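Local coordinates for putative OMPA family lipoprotein (PDB 4B5C) that probably serves outer membrane integrity and outer membrane invagination during cell division, as the peptidoglycan-associated lipoprotein of the Tol-Pal system, at residues 41-46 and 89-94. Sequence-based numbering, arbitrary orientation.
Sequences YSVQDQ and AEAVRR
The carbonyl oxygen Tyr-41 O points almost straight at the methyl group of Ala-91, 3.1 Å from Ala-91 CB, with a C=O...CB angle near 165°. This is a close contact of a polar atom with a methyl group, and no hydrogen bond joins the two segments. The small side chain of alanine suits the helix here because its bare methyl, with nothing beyond CB, lets the loop backbone come close; the spacing is tight for carbon against oxygen.

Val-43 supplies the apolar half of the contact. With CG1 anti to the backbone N (chi1 -175°), CG2 stands beside that nitrogen and is the branch that meets the helix. It lies 3.7 Å from Ala-91 CB and equally far from Ala-91 O, so a single methyl rests on both the side chain and the backbone of one residue. The same methyl, Val-43 CG2, lies 4.1 Å from the next backbone nitrogen, Val-92 N. A beta-branched residue fits well, since branching at CB holds CG2 close to the backbone.

The turn that carries Ala-91 is closed by the backbone bond from Arg-94 N to Glu-90 O, 2.8 Å. The CB of Tyr-41 points toward the helix, and its side chain touches Leu-84, Lys-87 and Arg-88 earlier along it.

The contact thus brings the start of segment 41-46, in the loop after strand 33-35, against helix 78-98 of the OmpA-like domain, before the chain departs toward helix 48-60. Leu-51 of helix 48-60 touches both Val-43 and Val-92, linking loop and two helices, while Val-92 also reaches Ile-68 on strand 66-71 of the sheet.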
loop_
_atom_site.group_PDB
_atom_site.type_symbol
_atom_site.label_atom_id
_atom_site.label_comp_id
_atom_site.label_asym_id
_atom_site.label_seq_id
_atom_site.Cartn_x
_atom_site.Cartn_y
_atom_site.Cartn_z
ATOM N N TYR A 41 -0.339 11.208 3.334
ATOM C CA TYR A 41 0.448 9.994 3.124
ATOM C C TYR A 41 0.845 9.386 4.465
ATOM O O TYR A 41 1.817 8.640 4.559
ATOM C CB TYR A 41 1.693 10.289 2.282
ATOM C CG TYR A 41 2.455 11.514 2.741
ATOM C CD1 TYR A 41 3.443 11.420 3.711
ATOM C CD2 TYR A 41 2.179 12.764 2.206
ATOM C CE1 TYR A 41 4.139 12.538 4.135
ATOM C CE2 TYR A 41 2.866 13.889 2.621
ATOM C CZ TYR A 41 3.846 13.771 3.585
ATOM O OH TYR A 41 4.531 14.890 4.000
ATOM N N SER A 42 0.081 9.717 5.500
ATOM C CA SER A 42 0.343 9.218 6.840
ATOM C C SER A 42 -0.404 7.911 7.072
ATOM O O SER A 42 -1.608 7.830 6.832
ATOM C CB SER A 42 -0.090 10.250 7.882
ATOM O OG SER A 42 0.504 11.510 7.631
ATOM N N VAL A 43 0.313 6.893 7.535
ATOM C CA VAL A 43 -0.289 5.598 7.834
ATOM C C VAL A 43 -1.053 5.640 9.156
ATOM O O VAL A 43 -0.451 5.685 10.230
ATOM C CB VAL A 43 0.771 4.480 7.904
ATOM C CG1 VAL A 43 0.101 3.124 8.084
ATOM C CG2 VAL A 43 1.643 4.490 6.656
ATOM N N GLN A 44 -2.381 5.620 9.065
ATOM C CA GLN A 44 -3.248 5.654 10.240
ATOM C C GLN A 44 -2.947 4.497 11.194
ATOM O O GLN A 44 -2.359 3.493 10.792
ATOM C CB GLN A 44 -4.715 5.625 9.805
ATOM C CG GLN A 44 -5.101 6.766 8.869
ATOM C CD GLN A 44 -6.407 6.515 8.135
ATOM O OE1 GLN A 44 -7.150 5.588 8.461
ATOM N NE2 GLN A 44 -6.687 7.339 7.133
ATOM N N ASP A 45 -3.355 4.641 12.453
ATOM C CA ASP A 45 -3.079 3.633 13.478
ATOM C C ASP A 45 -3.830 2.317 13.255
ATOM O O ASP A 45 -3.386 1.260 13.709
ATOM C CB ASP A 45 -3.390 4.179 14.877
ATOM C CG ASP A 45 -2.298 5.095 15.407
ATOM O OD1 ASP A 45 -1.111 4.874 15.078
ATOM O OD2 ASP A 45 -2.630 6.034 16.162
ATOM N N GLN A 46 -4.961 2.383 12.558
ATOM C CA GLN A 46 -5.802 1.207 12.348
ATOM C C GLN A 46 -5.143 0.163 11.448
ATOM O O GLN A 46 -5.635 -0.961 11.325
ATOM C CB GLN A 46 -7.167 1.607 11.777
ATOM C CG GLN A 46 -7.098 2.298 10.425
ATOM C CD GLN A 46 -8.470 2.605 9.851
ATOM O OE1 GLN A 46 -9.326 1.725 9.748
ATOM N NE2 GLN A 46 -8.686 3.860 9.474
ATOM N N ALA A 89 3.271 4.933 -0.811
ATOM C CA ALA A 89 3.912 3.624 -0.902
ATOM C C ALA A 89 5.090 3.555 0.059
ATOM O O ALA A 89 5.292 2.552 0.742
ATOM C CB ALA A 89 4.366 3.355 -2.322
ATOM N N GLU A 90 5.862 4.636 0.114
ATOM C CA GLU A 90 7.052 4.684 0.963
ATOM C C GLU A 90 6.711 4.767 2.449
ATOM O O GLU A 90 7.489 4.325 3.293
ATOM C CB GLU A 90 7.953 5.849 0.552
ATOM C CG GLU A 90 8.522 5.700 -0.845
ATOM C CD GLU A 90 9.173 6.967 -1.352
ATOM O OE1 GLU A 90 9.003 8.028 -0.714
ATOM O OE2 GLU A 90 9.853 6.897 -2.396
ATOM N N ALA A 91 5.552 5.336 2.768
ATOM C CA ALA A 91 5.104 5.398 4.156
ATOM C C ALA A 91 4.823 3.991 4.668
ATOM O O ALA A 91 5.127 3.662 5.815
ATOM C CB ALA A 91 3.873 6.282 4.291
ATOM N N VAL A 92 4.241 3.164 3.804
ATOM C CA VAL A 92 4.023 1.756 4.108
ATOM C C VAL A 92 5.359 1.022 4.189
ATOM O O VAL A 92 5.601 0.255 5.118
ATOM C CB VAL A 92 3.147 1.075 3.032
ATOM C CG1 VAL A 92 2.991 -0.404 3.334
ATOM C CG2 VAL A 92 1.786 1.758 2.942
ATOM N N ARG A 93 6.224 1.270 3.210
ATOM C CA ARG A 93 7.534 0.629 3.154
ATOM C C ARG A 93 8.340 0.907 4.426
ATOM O O ARG A 93 8.869 -0.014 5.047
ATOM C CB ARG A 93 8.297 1.099 1.913
ATOM C CG ARG A 93 9.493 0.240 1.531
ATOM C CD ARG A 93 10.728 1.104 1.332
ATOM N NE ARG A 93 11.268 1.544 2.614
ATOM C CZ ARG A 93 11.919 2.685 2.811
ATOM N NH1 ARG A 93 12.115 3.532 1.807
ATOM N NH2 ARG A 93 12.367 2.984 4.022
ATOM N N ARG A 94 8.425 2.177 4.814
ATOM C CA ARG A 94 9.136 2.554 6.034
ATOM C C ARG A 94 8.534 1.876 7.267
ATOM O O ARG A 94 9.257 1.479 8.184
ATOM C CB ARG A 94 9.168 4.077 6.208
ATOM C CG ARG A 94 10.059 4.788 5.197
ATOM C CD ARG A 94 10.202 6.280 5.491
ATOM N NE ARG A 94 8.997 7.036 5.158
ATOM C CZ ARG A 94 8.121 7.481 6.053
ATOM N NH1 ARG A 94 8.313 7.252 7.346
ATOM N NH2 ARG A 94 7.051 8.159 5.657
#